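Long-range contacts in N-acylethanolamine-hydrolyzing acid amidase subunit beta (Caenorhabditis elegans, PDB 6DY3), which is the beta subunit of an autocatalytically cleaved heterodimeric amidase that probably degrades fatty acid amides such as N-palmitoylethanolamine to ethanolamine and free fatty acids: residues T57-V66 against M215-F226; I129-I137 against Y148-L159. All blocks are in the same frame, centred on the assembly; numbering follows the deposited sequence.

Contact 1: T57-V66 against M215-F226; sequences TGQRPGEYSV and MVPGLPDSADYF
M215 and Q59 meet where the two antiparallel sheets of this Ntn-hydrolase fold pack together. Residues 57-66 form a hairpin of the seven-stranded sheet. Residues 215-226 run from the end of strand 209-215, in the other sheet, into helix 222-226. The sulfur of M215 lies over the hairpin, with SD 3.8 Å from S65 CB. A bend at chi3 (-68°) turns its CE toward T57, and CE comes within 3.8 Å of T57 CG2. Q59 reaches past the sulfur toward the helix. Its CG is anti to the backbone N (chi1 -178°) and the chain stays extended, which carries the amide to the first turn. There Q59 NE2 gives S222 O a straight but weak hydrogen bond of 3.5 Å. A water joins Q59 OE1 and S222 O to V216 N, so both ends of the amide are tied to residues 215-226. P217 packs with its ring carbons: CB lies 3.7 Å from Y64 CA, and CD 3.6 Å from S65 OG. That hydroxyl is itself hydrogen-bonded to H15. Further out, a classic beta bulge of E63 and Y64 opposite R60 shapes the hairpin, while T57 OG1 makes a weak bond to R17, probably important for activity. M215 CG lies over one face of the F226 ring, nearer its border than its centre, and T57 O sits at the ring edge, 4.3 Å from F226 CZ.

Contact 2: I129-I137 against Y148-L159; sequences IKKNEGVVI and YPLNVDANQWFL
An antiparallel beta hairpin, strands 134-139 and 145-149 at one edge of the seven-stranded sheet, joins V136 to Y148 as a hydrogen-bonded pair. V136 N bonds to Y148 O and Y148 N to V136 O. V135 and P149 form the next, non-hydrogen-bonded pair. Beyond it L150 N meets G134 O at 2.7 Å, nearly end-on to the carbonyl. L159, from the other sheet, runs alongside V136 in the opposite sense, with its CB 4.0 Å from V136 CG2, and its CD1 lies 3.4 Å from G134 O. L150 CD1 packs 3.7 Å from G134 CA. Past the strands, N132 sits in a type II turn, its CG beside the backbone N (chi1 -79°). This brings OD1 to V152 N at 2.9 Å, with the N-H in the carbonyl plane on a lone pair. With an alanine here, V152 N would probably be left without this acceptor and the 3-10 turn less firmly tied to the 130-133 turn. E133 OE1 braces that turn by accepting from both I129 N and K130 N. At the exposed rim, extended K131 forms a salt bridge, NZ 2.9 Å from D153 OD2, on the syn side but tilted out of the carboxylate plane. Backbone bonds thus hold the strands, while side-chain polar groups join the turns.

Both contacts reach the seven-stranded sheet and both tie it to the five-stranded one, but at different depths. Contact 1 is buried, between inner strands and the chain that leaves strand 209-215. Contact 2 is partly buried, at the sheet's edge, with exposed residues among its partners. Their chemistry follows. Contact 1 depends on sulfur, proline and aromatic packing, with one weak hydrogen bond from a glutamine side chain and a bridging water. Contact 2 uses regular strand pairing and ends in a salt bridge. Along the chain, contact 2 is nested within the loop that contact 1 closes. Their centres are about 17 Å apart, yet they touch: I129 CG2 packs 3.5 Å from G218 CA.

Contact 1: T57-V66 against M215-F226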
loop_
_atom_site.group_PDB
_atom_site.type_symbol
_atom_site.label_atom_id
_atom_site.label_comp_id
_atom_site.label_asym_id
_atom_site.label_seq_id
_atom_site.Cartn_x
_atom_site.Cartn_y
_atom_site.Cartn_z
ATOM N N THR B 57 1.429 1.307 -2.053
ATOM C CA THR B 57 2.222 2.480 -1.698
ATOM C C THR B 57 2.810 2.997 -3.002
ATOM O O THR B 57 3.674 2.339 -3.589
ATOM C CB THR B 57 3.334 2.135 -0.703
ATOM O OG1 THR B 57 2.790 1.432 0.421
ATOM C CG2 THR B 57 4.048 3.402 -0.227
ATOM N N GLY B 58 2.339 4.156 -3.463
ATOM C CA GLY B 58 2.694 4.618 -4.789
ATOM C C GLY B 58 2.654 6.123 -4.916
ATOM O O GLY B 58 2.243 6.842 -4.002
ATOM N N GLN B 59 3.077 6.591 -6.091
ATOM C CA GLN B 59 3.270 8.013 -6.329
ATOM C C GLN B 59 3.038 8.335 -7.799
ATOM O O GLN B 59 3.520 7.627 -8.688
ATOM C CB GLN B 59 4.683 8.449 -5.927
ATOM C CG GLN B 59 4.953 9.929 -6.111
ATOM C CD GLN B 59 6.406 10.281 -5.881
ATOM O OE1 GLN B 59 6.735 11.001 -4.940
ATOM N NE2 GLN B 59 7.286 9.786 -6.750
ATOM N N ARG B 60 2.304 9.419 -8.043
ATOM C CA ARG B 60 2.228 10.018 -9.366
ATOM C C ARG B 60 3.233 11.168 -9.388
ATOM O O ARG B 60 2.924 12.259 -8.886
ATOM C CB ARG B 60 0.814 10.523 -9.648
ATOM C CG ARG B 60 0.625 11.193 -10.994
ATOM C CD ARG B 60 0.275 10.193 -12.074
ATOM N NE ARG B 60 -0.356 10.834 -13.226
ATOM C CZ ARG B 60 -0.780 10.185 -14.304
ATOM N NH1 ARG B 60 -0.647 8.867 -14.389
ATOM N NH2 ARG B 60 -1.341 10.854 -15.303
ATOM N N PRO B 61 4.428 10.990 -9.950
ATOM C CA PRO B 61 5.499 11.970 -9.721
ATOM C C PRO B 61 5.070 13.387 -10.071
ATOM O O PRO B 61 4.453 13.637 -11.108
ATOM C CB PRO B 61 6.637 11.472 -10.619
ATOM C CG PRO B 61 5.985 10.553 -11.601
ATOM C CD PRO B 61 4.840 9.933 -10.886
ATOM N N GLY B 62 5.376 14.317 -9.170
ATOM C CA GLY B 62 5.029 15.706 -9.351
ATOM C C GLY B 62 3.610 16.073 -8.972
ATOM O O GLY B 62 3.296 17.267 -8.905
ATOM N N GLU B 63 2.739 15.099 -8.713
ATOM C CA GLU B 63 1.319 15.379 -8.519
ATOM C C GLU B 63 0.818 14.920 -7.157
ATOM O O GLU B 63 0.310 15.744 -6.390
ATOM C CB GLU B 63 0.511 14.737 -9.653
ATOM C CG GLU B 63 0.910 15.244 -11.041
ATOM C CD GLU B 63 0.536 16.710 -11.275
ATOM O OE1 GLU B 63 -0.181 17.298 -10.436
ATOM O OE2 GLU B 63 0.966 17.279 -12.302
ATOM N N TYR B 64 0.918 13.634 -6.835
ATOM C CA TYR B 64 0.429 13.157 -5.550
ATOM C C TYR B 64 1.032 11.794 -5.245
ATOM O O TYR B 64 1.544 11.101 -6.130
ATOM C CB TYR B 64 -1.098 13.057 -5.532
ATOM C CG TYR B 64 -1.650 12.054 -6.518
ATOM C CD1 TYR B 64 -1.954 10.759 -6.120
ATOM C CD2 TYR B 64 -1.869 12.397 -7.844
ATOM C CE1 TYR B 64 -2.462 9.838 -7.010
ATOM C CE2 TYR B 64 -2.377 11.479 -8.741
ATOM C CZ TYR B 64 -2.671 10.202 -8.319
ATOM O OH TYR B 64 -3.176 9.287 -9.211
ATOM N N SER B 65 0.937 11.411 -3.974
ATOM C CA SER B 65 1.325 10.088 -3.520
ATOM C C SER B 65 0.196 9.506 -2.678
ATOM O O SER B 65 -0.633 10.233 -2.122
ATOM C CB SER B 65 2.643 10.125 -2.720
ATOM O OG SER B 65 2.542 10.984 -1.604
ATOM N N VAL B 66 0.160 8.177 -2.599
ATOM C CA VAL B 66 -0.926 7.476 -1.928
ATOM C C VAL B 66 -0.368 6.262 -1.200
ATOM O O VAL B 66 0.601 5.638 -1.641
ATOM C CB VAL B 66 -2.035 7.058 -2.917
ATOM C CG1 VAL B 66 -1.473 6.166 -3.994
ATOM C CG2 VAL B 66 -3.161 6.364 -2.180
ATOM N N MET B 215 7.905 9.806 0.711
ATOM C CA MET B 215 7.529 10.294 -0.607
ATOM C C MET B 215 7.243 11.781 -0.505
ATOM O O MET B 215 6.517 12.218 0.395
ATOM C CB MET B 215 6.305 9.554 -1.148
ATOM C CG MET B 215 6.571 8.104 -1.511
ATOM S SD MET B 215 5.083 7.259 -2.086
ATOM C CE MET B 215 4.113 7.198 -0.580
ATOM N N VAL B 216 7.838 12.556 -1.405
ATOM C CA VAL B 216 7.556 13.982 -1.518
ATOM C C VAL B 216 7.147 14.245 -2.960
ATOM O O VAL B 216 8.000 14.589 -3.789
ATOM C CB VAL B 216 8.768 14.833 -1.114
ATOM C CG1 VAL B 216 8.350 16.288 -0.943
ATOM C CG2 VAL B 216 9.418 14.290 0.157
ATOM N N PRO B 217 5.874 14.079 -3.319
ATOM C CA PRO B 217 5.492 14.242 -4.730
ATOM C C PRO B 217 5.756 15.633 -5.278
ATOM O O PRO B 217 5.925 15.779 -6.493
ATOM C CB PRO B 217 3.994 13.908 -4.727
ATOM C CG PRO B 217 3.553 14.123 -3.324
ATOM C CD PRO B 217 4.717 13.756 -2.467
ATOM N N GLY B 218 5.815 16.655 -4.427
ATOM C CA GLY B 218 6.035 18.009 -4.902
ATOM C C GLY B 218 7.448 18.305 -5.361
ATOM O O GLY B 218 7.668 19.354 -5.974
ATOM N N LEU B 219 8.403 17.424 -5.074
ATOM C CA LEU B 219 9.779 17.670 -5.467
ATOM C C LEU B 219 9.900 17.711 -6.991
ATOM O O LEU B 219 9.186 16.996 -7.702
ATOM C CB LEU B 219 10.694 16.580 -4.914
ATOM C CG LEU B 219 11.048 16.622 -3.425
ATOM C CD1 LEU B 219 11.907 15.417 -3.081
ATOM C CD2 LEU B 219 11.758 17.913 -3.036
ATOM N N PRO B 220 10.810 18.528 -7.524
ATOM C CA PRO B 220 11.059 18.485 -8.974
ATOM C C PRO B 220 11.659 17.171 -9.442
ATOM O O PRO B 220 11.608 16.878 -10.643
ATOM C CB PRO B 220 12.025 19.654 -9.199
ATOM C CG PRO B 220 12.673 19.874 -7.877
ATOM C CD PRO B 220 11.638 19.545 -6.852
ATOM N N ASP B 221 12.225 16.377 -8.540
ATOM C CA ASP B 221 12.786 15.070 -8.853
ATOM C C ASP B 221 12.162 13.999 -7.965
ATOM O O ASP B 221 12.844 13.098 -7.466
ATOM C CB ASP B 221 14.304 15.082 -8.692
ATOM C CG ASP B 221 14.737 15.485 -7.288
ATOM O OD1 ASP B 221 14.076 16.356 -6.680
ATOM O OD2 ASP B 221 15.730 14.913 -6.784
ATOM N N SER B 222 10.843 14.089 -7.760
ATOM C CA SER B 222 10.169 13.197 -6.819
ATOM C C SER B 222 10.390 11.738 -7.188
ATOM O O SER B 222 10.550 10.887 -6.305
ATOM C CB SER B 222 8.673 13.516 -6.770
ATOM O OG SER B 222 8.072 13.346 -8.041
ATOM N N ALA B 223 10.404 11.426 -8.485
ATOM C CA ALA B 223 10.639 10.048 -8.901
ATOM C C ALA B 223 12.033 9.586 -8.501
ATOM O O ALA B 223 12.202 8.470 -8.001
ATOM C CB ALA B 223 10.443 9.911 -10.413
ATOM N N ASP B 224 13.041 10.442 -8.687
ATOM C CA ASP B 224 14.400 10.073 -8.304
ATOM C C ASP B 224 14.504 9.865 -6.801
ATOM O O ASP B 224 15.192 8.947 -6.338
ATOM C CB ASP B 224 15.387 11.144 -8.770
ATOM C CG ASP B 224 15.500 11.219 -10.285
ATOM O OD1 ASP B 224 14.897 10.369 -10.969
ATOM O OD2 ASP B 224 16.198 12.125 -10.793
ATOM N N TYR B 225 13.832 10.712 -6.022
ATOM C CA TYR B 225 13.861 10.576 -4.570
ATOM C C TYR B 225 13.209 9.272 -4.122
ATOM O O TYR B 225 13.798 8.499 -3.357
ATOM C CB TYR B 225 13.161 11.772 -3.925
ATOM C CG TYR B 225 13.085 11.660 -2.429
ATOM C CD1 TYR B 225 14.173 11.991 -1.634
ATOM C CD2 TYR B 225 11.928 11.200 -1.809
ATOM C CE1 TYR B 225 14.113 11.881 -0.263
ATOM C CE2 TYR B 225 11.856 11.086 -0.433
ATOM C CZ TYR B 225 12.955 11.428 0.335
ATOM O OH TYR B 225 12.893 11.314 1.705
ATOM N N PHE B 226 11.981 9.019 -4.583
ATOM C CA PHE B 226 11.254 7.821 -4.180
ATOM C C PHE B 226 12.020 6.549 -4.519
ATOM O O PHE B 226 11.882 5.536 -3.822
ATOM C CB PHE B 226 9.880 7.816 -4.853
ATOM C CG PHE B 226 8.988 6.682 -4.433
ATOM C CD1 PHE B 226 8.034 6.185 -5.311
ATOM C CD2 PHE B 226 9.078 6.130 -3.160
ATOM C CE1 PHE B 226 7.199 5.147 -4.935
ATOM C CE2 PHE B 226 8.251 5.092 -2.775
ATOM C CZ PHE B 226 7.306 4.599 -3.663
HETATM O O HOH W 1 8.858 11.289 -3.652
#

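Contact 2: I129-I137 against Y148-L159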
loop_
_atom_site.group_PDB
_atom_site.type_symbol
_atom_site.label_atom_id
_atom_site.label_comp_id
_atom_site.label_asym_id
_atom_site.label_seq_id
_atom_site.Cartn_x
_atom_site.Cartn_y
_atom_site.Cartn_z
ATOM N N ILE B 129 0.545 18.696 -3.444
ATOM C CA ILE B 129 1.607 19.670 -3.673
ATOM C C ILE B 129 1.157 21.060 -3.239
ATOM O O ILE B 129 1.974 21.876 -2.796
ATOM C CB ILE B 129 2.037 19.660 -5.149
ATOM C CG1 ILE B 129 0.853 20.038 -6.043
ATOM C CG2 ILE B 129 2.604 18.288 -5.515
ATOM C CD1 ILE B 129 1.139 19.952 -7.540
ATOM N N LYS B 130 -0.142 21.339 -3.343
ATOM C CA LYS B 130 -0.666 22.646 -2.976
ATOM C C LYS B 130 -1.011 22.673 -1.486
ATOM O O LYS B 130 -0.785 21.711 -0.749
ATOM C CB LYS B 130 -1.875 22.997 -3.843
ATOM C CG LYS B 130 -1.519 23.279 -5.291
ATOM C CD LYS B 130 -2.709 23.144 -6.233
ATOM C CE LYS B 130 -3.905 23.958 -5.777
ATOM N NZ LYS B 130 -5.085 23.743 -6.654
ATOM N N LYS B 131 -1.579 23.789 -1.037
ATOM C CA LYS B 131 -1.849 23.975 0.381
ATOM C C LYS B 131 -2.928 23.019 0.868
ATOM O O LYS B 131 -3.938 22.796 0.194
ATOM C CB LYS B 131 -2.266 25.417 0.651
ATOM C CG LYS B 131 -2.629 25.712 2.094
ATOM C CD LYS B 131 -3.160 27.130 2.231
ATOM C CE LYS B 131 -3.548 27.450 3.661
ATOM N NZ LYS B 131 -4.300 28.730 3.738
ATOM N N ASN B 132 -2.709 22.465 2.062
ATOM C CA ASN B 132 -3.656 21.575 2.728
ATOM C C ASN B 132 -3.984 20.351 1.886
ATOM O O ASN B 132 -4.979 19.668 2.143
ATOM C CB ASN B 132 -4.944 22.316 3.105
ATOM C CG ASN B 132 -4.785 23.164 4.358
ATOM O OD1 ASN B 132 -4.043 22.810 5.274
ATOM N ND2 ASN B 132 -5.482 24.290 4.400
ATOM N N GLU B 133 -3.160 20.052 0.880
ATOM C CA GLU B 133 -3.374 18.876 0.039
ATOM C C GLU B 133 -2.775 17.658 0.744
ATOM O O GLU B 133 -1.737 17.112 0.366
ATOM C CB GLU B 133 -2.787 19.082 -1.349
ATOM C CG GLU B 133 -3.639 19.981 -2.231
ATOM C CD GLU B 133 -3.312 19.859 -3.713
ATOM O OE1 GLU B 133 -2.200 19.399 -4.049
ATOM O OE2 GLU B 133 -4.163 20.246 -4.543
ATOM N N GLY B 134 -3.447 17.265 1.822
ATOM C CA GLY B 134 -3.138 16.054 2.553
ATOM C C GLY B 134 -4.384 15.572 3.266
ATOM O O GLY B 134 -4.980 16.324 4.042
ATOM N N VAL B 135 -4.807 14.337 3.007
ATOM C CA VAL B 135 -6.089 13.855 3.502
ATOM C C VAL B 135 -5.980 12.390 3.899
ATOM O O VAL B 135 -5.236 11.612 3.297
ATOM C CB VAL B 135 -7.204 14.034 2.447
ATOM C CG1 VAL B 135 -6.935 13.162 1.217
ATOM C CG2 VAL B 135 -8.562 13.713 3.050
ATOM N N VAL B 136 -6.731 12.023 4.931
ATOM C CA VAL B 136 -6.998 10.630 5.260
ATOM C C VAL B 136 -8.411 10.329 4.794
ATOM O O VAL B 136 -9.361 11.008 5.201
ATOM C CB VAL B 136 -6.840 10.354 6.763
ATOM C CG1 VAL B 136 -7.344 8.965 7.110
ATOM C CG2 VAL B 136 -5.387 10.496 7.176
ATOM N N ILE B 137 -8.551 9.340 3.916
ATOM C CA ILE B 137 -9.854 8.898 3.432
ATOM C C ILE B 137 -10.222 7.624 4.178
ATOM O O ILE B 137 -9.508 6.617 4.100
ATOM C CB ILE B 137 -9.844 8.670 1.914
ATOM C CG1 ILE B 137 -9.485 9.971 1.190
ATOM C CG2 ILE B 137 -11.197 8.119 1.447
ATOM C CD1 ILE B 137 -9.269 9.815 -0.301
ATOM N N TYR B 148 -10.709 13.621 5.929
ATOM C CA TYR B 148 -10.172 14.462 6.997
ATOM C C TYR B 148 -8.919 15.140 6.454
ATOM O O TYR B 148 -7.838 14.532 6.446
ATOM C CB TYR B 148 -9.858 13.647 8.247
ATOM C CG TYR B 148 -11.026 12.829 8.735
ATOM C CD1 TYR B 148 -11.225 11.524 8.285
ATOM C CD2 TYR B 148 -11.937 13.358 9.642
ATOM C CE1 TYR B 148 -12.300 10.770 8.731
ATOM C CE2 TYR B 148 -13.017 12.610 10.096
ATOM C CZ TYR B 148 -13.193 11.318 9.638
ATOM O OH TYR B 148 -14.263 10.576 10.087
ATOM N N PRO B 149 -9.018 16.381 5.988
ATOM C CA PRO B 149 -7.881 17.027 5.332
ATOM C C PRO B 149 -6.989 17.796 6.302
ATOM O O PRO B 149 -7.296 17.964 7.484
ATOM C CB PRO B 149 -8.559 17.984 4.342
ATOM C CG PRO B 149 -9.922 18.257 4.931
ATOM C CD PRO B 149 -10.170 17.294 6.063
ATOM N N LEU B 150 -5.861 18.260 5.768
ATOM C CA LEU B 150 -4.971 19.135 6.516
ATOM C C LEU B 150 -5.609 20.506 6.715
ATOM O O LEU B 150 -6.370 20.994 5.874
ATOM C CB LEU B 150 -3.638 19.292 5.782
ATOM C CG LEU B 150 -2.647 18.128 5.817
ATOM C CD1 LEU B 150 -1.493 18.388 4.864
ATOM C CD2 LEU B 150 -2.120 17.923 7.231
ATOM N N ASN B 151 -5.299 21.124 7.861
ATOM C CA ASN B 151 -5.781 22.466 8.193
ATOM C C ASN B 151 -4.612 23.212 8.848
ATOM O O ASN B 151 -4.566 23.398 10.067
ATOM C CB ASN B 151 -7.005 22.405 9.105
ATOM C CG ASN B 151 -7.785 23.701 9.119
ATOM O OD1 ASN B 151 -7.267 24.761 8.759
ATOM N ND2 ASN B 151 -9.039 23.627 9.545
ATOM N N VAL B 152 -3.659 23.650 8.020
ATOM C CA VAL B 152 -2.440 24.257 8.553
ATOM C C VAL B 152 -2.751 25.540 9.306
ATOM O O VAL B 152 -2.080 25.865 10.295
ATOM C CB VAL B 152 -1.416 24.505 7.426
ATOM C CG1 VAL B 152 -0.906 23.180 6.862
ATOM C CG2 VAL B 152 -2.019 25.373 6.322
ATOM N N ASP B 153 -3.769 26.283 8.873
ATOM C CA ASP B 153 -4.115 27.520 9.563
ATOM C C ASP B 153 -4.729 27.259 10.932
ATOM O O ASP B 153 -4.670 28.136 11.801
ATOM C CB ASP B 153 -5.057 28.358 8.700
ATOM C CG ASP B 153 -4.379 28.887 7.438
ATOM O OD1 ASP B 153 -3.128 28.957 7.399
ATOM O OD2 ASP B 153 -5.101 29.244 6.486
ATOM N N ALA B 154 -5.316 26.081 11.140
ATOM C CA ALA B 154 -5.787 25.659 12.451
ATOM C C ALA B 154 -4.722 24.893 13.230
ATOM O O ALA B 154 -5.046 24.217 14.215
ATOM C CB ALA B 154 -7.046 24.805 12.305
ATOM N N ASN B 155 -3.460 24.985 12.805
ATOM C CA ASN B 155 -2.353 24.277 13.445
ATOM C C ASN B 155 -2.510 22.762 13.332
ATOM O O ASN B 155 -2.052 22.014 14.201
ATOM C CB ASN B 155 -2.204 24.690 14.912
ATOM C CG ASN B 155 -0.820 24.395 15.461
ATOM O OD1 ASN B 155 0.183 24.559 14.764
ATOM N ND2 ASN B 155 -0.759 23.948 16.710
ATOM N N GLN B 156 -3.149 22.299 12.259
ATOM C CA GLN B 156 -3.300 20.876 11.968
ATOM C C GLN B 156 -2.451 20.574 10.735
ATOM O O GLN B 156 -2.957 20.432 9.621
ATOM C CB GLN B 156 -4.764 20.518 11.757
ATOM C CG GLN B 156 -5.648 20.824 12.962
ATOM C CD GLN B 156 -7.117 20.502 12.717
ATOM O OE1 GLN B 156 -7.558 20.374 11.574
ATOM N NE2 GLN B 156 -7.877 20.364 13.796
ATOM N N TRP B 157 -1.141 20.469 10.948
ATOM C CA TRP B 157 -0.182 20.358 9.858
ATOM C C TRP B 157 0.238 18.926 9.561
ATOM O O TRP B 157 1.024 18.717 8.633
ATOM C CB TRP B 157 1.064 21.203 10.154
ATOM C CG TRP B 157 1.761 20.875 11.448
ATOM C CD1 TRP B 157 1.418 21.305 12.696
ATOM C CD2 TRP B 157 2.929 20.057 11.613
ATOM N NE1 TRP B 157 2.295 20.807 13.629
ATOM C CE2 TRP B 157 3.233 20.038 12.992
ATOM C CE3 TRP B 157 3.745 19.341 10.731
ATOM C CZ2 TRP B 157 4.317 19.326 13.509
ATOM C CZ3 TRP B 157 4.824 18.634 11.247
ATOM C CH2 TRP B 157 5.099 18.633 12.624
ATOM N N PHE B 158 -0.246 17.940 10.321
ATOM C CA PHE B 158 0.074 16.543 10.051
ATOM C C PHE B 158 -1.150 15.659 10.264
ATOM O O PHE B 158 -2.096 16.017 10.971
ATOM C CB PHE B 158 1.246 16.041 10.922
ATOM C CG PHE B 158 0.984 16.098 12.401
ATOM C CD1 PHE B 158 0.290 15.088 13.039
ATOM C CD2 PHE B 158 1.454 17.151 13.154
ATOM C CE1 PHE B 158 0.053 15.141 14.396
ATOM C CE2 PHE B 158 1.221 17.208 14.515
ATOM C CZ PHE B 158 0.521 16.201 15.135
ATOM N N LEU B 159 -1.113 14.491 9.625
ATOM C CA LEU B 159 -2.134 13.462 9.765
ATOM C C LEU B 159 -1.444 12.122 9.973
ATOM O O LEU B 159 -0.467 11.812 9.284
ATOM C CB LEU B 159 -3.037 13.389 8.533
ATOM C CG LEU B 159 -3.957 14.580 8.282
ATOM C CD1 LEU B 159 -4.479 14.552 6.863
ATOM C CD2 LEU B 159 -5.099 14.580 9.270
#